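PDB 4LUN: nonsense-mediated mRNA decay protein 2 from Saccharomyces cerevisiae, which takes part in nonsense-mediated decay of mRNAs carrying premature stop codons, binding the helicase UPF1 through its C-terminal part, while this chain holds the N-terminal MIF4G domain. Local coordinates for residues F211-L214 with D218-S221; I34-G39 with L57-E62. One frame throughout, in Å; residues are numbered along the deposited sequence.

Contact 1: residues F211-L214 with D218-S221; sequences FAPL and DDNS
Pro213 lies against an Asx turn made by Asp219 and Ser221, a small surface contact inside the loop that links helix 201-210 to helix 231-271 of the MIF4G domain. The chain leaves the first helix at Phe211, makes a short 3-10 turn over residues 212 to 214 and soon comes back past the proline, with CA of Pro213 and CA of Asp219 5.3 Å apart. Between the two segments the touch is purely van der Waals: the side chains of Pro213 and Asp219 run side by side, and OD2 of Asp219 rests 3.4 Å from both CB and CG of the proline ring. The hydroxyl OG of Ser221 also comes up to the ring, 3.8 Å from Pro213 CB. Trp222 touches the ring as well, while Lys232 of the following helix bonds to the Pro213 carbonyl oxygen. The case illustrates how a polar turn can meet a hydrophobic ring while one of its carboxylate oxygens, OD1, is engaged within the turn. The chi1 of Asp219, -162°, sets CG opposite N and lets OD1 meet both donors of Ser221. The backbone N of Ser221 gives a fairly straight bond of 3.2 Å to Asp219 OD1 (160° at the hydrogen), and on the same face of the carboxylate plane Ser221 OG donates to that oxygen over 2.7 Å.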
ATOM      1  N   PHE A 211       6.908   2.463   7.195  1.00 19.94           N
ATOM      2  CA  PHE A 211       6.673   3.904   7.212  1.00 17.97           C
ATOM      3  C   PHE A 211       6.479   4.454   8.618  1.00 17.98           C
ATOM      4  O   PHE A 211       5.611   5.289   8.862  1.00 17.86           O
ATOM      5  CB  PHE A 211       5.494   4.255   6.296  1.00 17.16           C
ATOM      6  CG  PHE A 211       5.705   3.825   4.870  1.00 13.92           C
ATOM      7  CD1 PHE A 211       6.566   4.529   4.044  1.00 16.35           C
ATOM      8  CD2 PHE A 211       5.073   2.701   4.364  1.00 15.76           C
ATOM      9  CE1 PHE A 211       6.772   4.135   2.723  1.00 20.79           C
ATOM     10  CE2 PHE A 211       5.271   2.296   3.060  1.00 17.09           C
ATOM     11  CZ  PHE A 211       6.125   3.006   2.230  1.00 18.02           C
ATOM     12  N   ALA A 212       7.320   3.974   9.537  1.00 19.12           N
ATOM     13  CA  ALA A 212       7.231   4.320  10.962  1.00 18.37           C
ATOM     14  C   ALA A 212       7.146   5.808  11.317  1.00 18.54           C
ATOM     15  O   ALA A 212       6.404   6.169  12.241  1.00 20.89           O
ATOM     16  CB  ALA A 212       8.367   3.652  11.746  1.00 21.62           C
ATOM     17  N   PRO A 213       7.898   6.677  10.612  1.00 20.69           N
ATOM     18  CA  PRO A 213       7.778   8.085  11.008  1.00 19.35           C
ATOM     19  C   PRO A 213       6.364   8.644  10.895  1.00 21.70           C
ATOM     20  O   PRO A 213       6.073   9.634  11.553  1.00 25.26           O
ATOM     21  CB  PRO A 213       8.709   8.808  10.030  1.00 24.07           C
ATOM     22  CG  PRO A 213       9.703   7.774   9.630  1.00 22.99           C
ATOM     23  CD  PRO A 213       8.957   6.483   9.599  1.00 19.98           C
ATOM     24  N   LEU A 214       5.494   8.022  10.104  1.00 17.77           N
ATOM     25  CA  LEU A 214       4.113   8.488  10.032  1.00 17.62           C
ATOM     26  C   LEU A 214       3.348   8.156  11.300  1.00 23.10           C
ATOM     27  O   LEU A 214       2.268   8.678  11.517  1.00 20.67           O
ATOM     28  CB  LEU A 214       3.394   7.897   8.799  1.00 18.12           C
ATOM     29  CG  LEU A 214       3.993   8.236   7.433  1.00 19.82           C
ATOM     30  CD1 LEU A 214       3.191   7.599   6.308  1.00 19.58           C
ATOM     31  CD2 LEU A 214       4.029   9.753   7.228  1.00 19.55           C
ATOM     32  N   ASP A 218       6.909  12.033  17.746  1.00 31.35           N
ATOM     33  CA  ASP A 218       8.195  12.706  17.921  1.00 33.96           C
ATOM     34  C   ASP A 218       9.068  12.669  16.672  1.00 36.01           C
ATOM     35  O   ASP A 218      10.017  13.444  16.553  1.00 32.55           O
ATOM     36  CB  ASP A 218       8.955  12.116  19.107  1.00 38.98           C
ATOM     37  CG  ASP A 218       8.303  12.441  20.428  1.00 39.57           C
ATOM     38  OD1 ASP A 218       7.595  13.465  20.497  1.00 40.54           O
ATOM     39  OD2 ASP A 218       8.494  11.670  21.395  1.00 41.87           O
ATOM     40  N   ASP A 219       8.751  11.778  15.737  1.00 24.64           N
ATOM     41  CA  ASP A 219       9.551  11.655  14.523  1.00 26.04           C
ATOM     42  C   ASP A 219       9.100  12.673  13.481  1.00 28.94           C
ATOM     43  O   ASP A 219       8.091  12.468  12.808  1.00 26.00           O
ATOM     44  CB  ASP A 219       9.435  10.239  13.950  1.00 25.84           C
ATOM     45  CG  ASP A 219      10.549   9.910  12.976  1.00 30.12           C
ATOM     46  OD1 ASP A 219      11.171  10.850  12.437  1.00 31.28           O
ATOM     47  OD2 ASP A 219      10.804   8.709  12.749  1.00 35.03           O
ATOM     48  N   ASN A 220       9.842  13.771  13.353  1.00 23.88           N
ATOM     49  CA  ASN A 220       9.483  14.825  12.412  1.00 23.83           C
ATOM     50  C   ASN A 220      10.215  14.744  11.069  1.00 21.57           C
ATOM     51  O   ASN A 220      10.079  15.632  10.234  1.00 25.73           O
ATOM     52  CB  ASN A 220       9.746  16.198  13.032  1.00 23.32           C
ATOM     53  CG  ASN A 220       8.964  16.428  14.303  1.00 29.45           C
ATOM     54  OD1 ASN A 220       7.966  15.759  14.566  1.00 32.59           O
ATOM     55  ND2 ASN A 220       9.414  17.388  15.103  1.00 29.66           N
ATOM     56  N   SER A 221      10.964  13.666  10.859  1.00 28.31           N
ATOM     57  CA  SER A 221      11.823  13.533   9.685  1.00 25.43           C
ATOM     58  C   SER A 221      11.105  13.688   8.338  1.00 25.47           C
ATOM     59  O   SER A 221      11.707  14.141   7.368  1.00 28.09           O
ATOM     60  CB  SER A 221      12.569  12.202   9.728  1.00 26.36           C
ATOM     61  OG  SER A 221      11.658  11.121   9.817  1.00 31.33           O
TER

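Contact 2: residues I34-G39 with L57-E62; sequences IKRNTG and LKDLSE
Helix 34-44 presents its first turn to the C-terminal end of helix 52-60, and the backbones stay well apart, with CA of Arg36 and CA of Asp59 nearest at 8.3 Å. One long side chain spans the interval. Arg36 has CG anti to its own N (chi1 -167°) and bends at chi2 (62°), which carries the guanidinium across to the acidic pair Asp59 and Glu62. It grips Asp59 side-on, NE and NH2 of Arg36 each lying 3.2 Å from the single oxygen OD1. That oxygen lies almost in the guanidinium plane; NE meets it nearly along its C-O bond, NH2 from above the carboxylate, whose plane is turned 73° from that of the arginine. Arg36 NH2 also donates to Glu62 OE1, though the modelled 2.4 Å is so short that its exact length is doubtful. Outside partners complete the network: Asp31 takes Arg36 NH1, and Lys43 forms a salt bridge with Asp59 OD2. With a methionine in place of Arg36, Asp59 would probably lose both donors to OD1, keeping Lys43 at OD2, while Glu62 and Asp31 would lose this positive partner. The salt-bridge network links helix 34-44 to the end region of helix 52-60 and the residues after it, within the all-helical, HEAT-repeat MIF4G domain.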
ATOM      1  N   ILE A  34       9.666   8.389 -34.557  1.00 19.29           N
ATOM      2  CA  ILE A  34       8.922   7.200 -34.165  1.00 16.80           C
ATOM      3  C   ILE A  34       9.856   6.183 -33.501  1.00 22.55           C
ATOM      4  O   ILE A  34       9.514   5.614 -32.464  1.00 21.58           O
ATOM      5  CB  ILE A  34       8.189   6.555 -35.350  1.00 18.74           C
ATOM      6  CG1 ILE A  34       7.125   7.502 -35.918  1.00 24.18           C
ATOM      7  CG2 ILE A  34       7.577   5.226 -34.940  1.00 21.50           C
ATOM      8  CD1 ILE A  34       6.105   7.976 -34.899  1.00 22.69           C
ATOM      9  N   LYS A  35      11.040   5.979 -34.084  1.00 18.04           N
ATOM     10  CA  LYS A  35      12.006   5.036 -33.518  1.00 19.47           C
ATOM     11  C   LYS A  35      12.359   5.394 -32.076  1.00 20.73           C
ATOM     12  O   LYS A  35      12.349   4.528 -31.196  1.00 20.52           O
ATOM     13  CB  LYS A  35      13.278   4.971 -34.376  1.00 19.11           C
ATOM     14  CG  LYS A  35      14.317   3.963 -33.892  1.00 25.23           C
ATOM     15  CD  LYS A  35      15.322   3.626 -35.010  1.00 28.31           C
ATOM     16  CE  LYS A  35      16.520   4.569 -35.022  1.00 28.85           C
ATOM     17  NZ  LYS A  35      17.423   4.311 -36.209  1.00 23.34           N
ATOM     18  N   ARG A  36      12.627   6.673 -31.831  1.00 20.50           N
ATOM     19  CA  ARG A  36      13.038   7.125 -30.501  1.00 20.37           C
ATOM     20  C   ARG A  36      11.919   6.929 -29.493  1.00 26.42           C
ATOM     21  O   ARG A  36      12.153   6.491 -28.358  1.00 23.83           O
ATOM     22  CB  ARG A  36      13.431   8.603 -30.520  1.00 23.20           C
ATOM     23  CG  ARG A  36      14.162   9.047 -29.261  1.00 29.12           C
ATOM     24  CD  ARG A  36      15.462   8.282 -29.127  1.00 31.67           C
ATOM     25  NE  ARG A  36      16.128   8.517 -27.850  1.00 37.71           N
ATOM     26  CZ  ARG A  36      16.988   9.505 -27.632  1.00 40.21           C
ATOM     27  NH1 ARG A  36      17.277  10.362 -28.605  1.00 33.15           N
ATOM     28  NH2 ARG A  36      17.556   9.639 -26.442  1.00 42.41           N
ATOM     29  N   ASN A  37      10.702   7.264 -29.908  1.00 20.53           N
ATOM     30  CA  ASN A  37       9.567   7.258 -28.994  1.00 28.91           C
ATOM     31  C   ASN A  37       9.074   5.848 -28.714  1.00 30.07           C
ATOM     32  O   ASN A  37       8.712   5.531 -27.588  1.00 27.97           O
ATOM     33  CB  ASN A  37       8.437   8.149 -29.517  1.00 27.81           C
ATOM     34  CG  ASN A  37       8.794   9.632 -29.482  1.00 34.27           C
ATOM     35  OD1 ASN A  37       9.159  10.173 -28.439  1.00 42.60           O
ATOM     36  ND2 ASN A  37       8.700  10.290 -30.632  1.00 41.20           N
ATOM     37  N   THR A  38       9.055   4.994 -29.733  1.00 27.75           N
ATOM     38  CA  THR A  38       8.718   3.596 -29.501  1.00 23.90           C
ATOM     39  C   THR A  38       9.835   2.900 -28.727  1.00 29.97           C
ATOM     40  O   THR A  38       9.581   1.958 -27.977  1.00 31.52           O
ATOM     41  CB  THR A  38       8.439   2.832 -30.812  1.00 26.32           C
ATOM     42  OG1 THR A  38       9.556   2.970 -31.694  1.00 25.22           O
ATOM     43  CG2 THR A  38       7.203   3.368 -31.487  1.00 27.99           C
ATOM     44  N   GLY A  39      11.066   3.368 -28.906  1.00 23.53           N
ATOM     45  CA  GLY A  39      12.199   2.828 -28.179  1.00 28.35           C
ATOM     46  C   GLY A  39      12.070   3.141 -26.696  1.00 30.43           C
ATOM     47  O   GLY A  39      12.512   2.369 -25.841  1.00 29.47           O
ATOM     48  N   LEU A  57      15.991   8.280 -17.974  1.00 37.62           N
ATOM     49  CA  LEU A  57      16.087   9.705 -17.681  1.00 42.37           C
ATOM     50  C   LEU A  57      16.792  10.446 -18.811  1.00 41.16           C
ATOM     51  O   LEU A  57      16.493  11.608 -19.077  1.00 38.73           O
ATOM     52  CB  LEU A  57      16.799   9.953 -16.347  1.00 39.06           C
ATOM     53  CG  LEU A  57      15.989   9.627 -15.088  1.00 45.01           C
ATOM     54  CD1 LEU A  57      16.763   9.997 -13.829  1.00 43.34           C
ATOM     55  CD2 LEU A  57      14.641  10.332 -15.115  1.00 35.92           C
ATOM     56  N   LYS A  58      17.728   9.766 -19.470  1.00 43.99           N
ATOM     57  CA  LYS A  58      18.433  10.342 -20.613  1.00 46.06           C
ATOM     58  C   LYS A  58      17.460  10.603 -21.757  1.00 41.70           C
ATOM     59  O   LYS A  58      17.494  11.666 -22.378  1.00 45.60           O
ATOM     60  CB  LYS A  58      19.559   9.415 -21.073  1.00 55.61           C
ATOM     61  CG  LYS A  58      20.547  10.056 -22.039  1.00 57.79           C
ATOM     62  CD  LYS A  58      21.677   9.097 -22.384  1.00 56.72           C
ATOM     63  CE  LYS A  58      21.146   7.848 -23.072  1.00 59.99           C
ATOM     64  NZ  LYS A  58      21.472   6.594 -22.327  1.00 61.12           N
ATOM     65  N   ASP A  59      16.593   9.630 -22.025  1.00 41.34           N
ATOM     66  CA  ASP A  59      15.560   9.763 -23.051  1.00 41.23           C
ATOM     67  C   ASP A  59      14.621  10.924 -22.761  1.00 41.05           C
ATOM     68  O   ASP A  59      14.231  11.658 -23.667  1.00 42.26           O
ATOM     69  CB  ASP A  59      14.738   8.477 -23.169  1.00 43.94           C
ATOM     70  CG  ASP A  59      15.537   7.314 -23.732  1.00 51.97           C
ATOM     71  OD1 ASP A  59      15.886   7.352 -24.931  1.00 49.68           O
ATOM     72  OD2 ASP A  59      15.799   6.352 -22.979  1.00 56.27           O
ATOM     73  N   LEU A  60      14.246  11.081 -21.495  1.00 34.47           N
ATOM     74  CA  LEU A  60      13.380  12.186 -21.097  1.00 39.54           C
ATOM     75  C   LEU A  60      14.038  13.533 -21.344  1.00 38.14           C
ATOM     76  O   LEU A  60      13.355  14.542 -21.526  1.00 34.79           O
ATOM     77  CB  LEU A  60      12.968  12.048 -19.628  1.00 34.44           C
ATOM     78  CG  LEU A  60      11.823  11.062 -19.436  1.00 35.96           C
ATOM     79  CD1 LEU A  60      11.679  10.667 -17.973  1.00 37.14           C
ATOM     80  CD2 LEU A  60      10.542  11.685 -19.961  1.00 31.91           C
ATOM     81  N   SER A  61      15.367  13.551 -21.353  1.00 37.26           N
ATOM     82  CA  SER A  61      16.091  14.787 -21.612  1.00 37.65           C
ATOM     83  C   SER A  61      16.482  14.919 -23.078  1.00 40.19           C
ATOM     84  O   SER A  61      17.059  15.928 -23.477  1.00 45.05           O
ATOM     85  CB  SER A  61      17.336  14.896 -20.725  1.00 45.73           C
ATOM     86  OG  SER A  61      18.389  14.082 -21.205  1.00 47.93           O
ATOM     87  N   GLU A  62      16.165  13.906 -23.880  1.00 34.86           N
ATOM     88  CA  GLU A  62      16.532  13.925 -25.300  1.00 39.48           C
ATOM     89  C   GLU A  62      15.334  13.757 -26.228  1.00 40.34           C
ATOM     90  O   GLU A  62      15.298  14.324 -27.324  1.00 39.25           O
ATOM     91  CB  GLU A  62      17.569  12.838 -25.599  1.00 40.12           C
ATOM     92  CG  GLU A  62      18.952  13.125 -25.029  1.00 43.82           C
ATOM     93  CD  GLU A  62      19.912  11.962 -25.203  1.00 52.75           C
ATOM     94  OE1 GLU A  62      19.494  10.910 -25.731  1.00 54.79           O
ATOM     95  OE2 GLU A  62      21.089  12.100 -24.808  1.00 58.91           O
TER

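How the contacts relate
Both contacts fall within the MIF4G range, yet they share no element and sit far apart: their centres are 38 Å from each other and their nearest atoms about 20 Å, and contact 2 lies wholly earlier in the chain. Contact 1 is local and superficial, joining two parts of one interhelical loop; its touch is van der Waals, polar oxygens against ring carbons, while OD1 bonds within the turn. Contact 2 is partly buried, with Asp59 covered, and joins two helical regions through an arginine's charge, over backbones too far apart to touch. Together they exemplify a simple contrast: one aspartate oxygen is taken up two residues along the chain, whereas another aspartate pairs with the preceding helix.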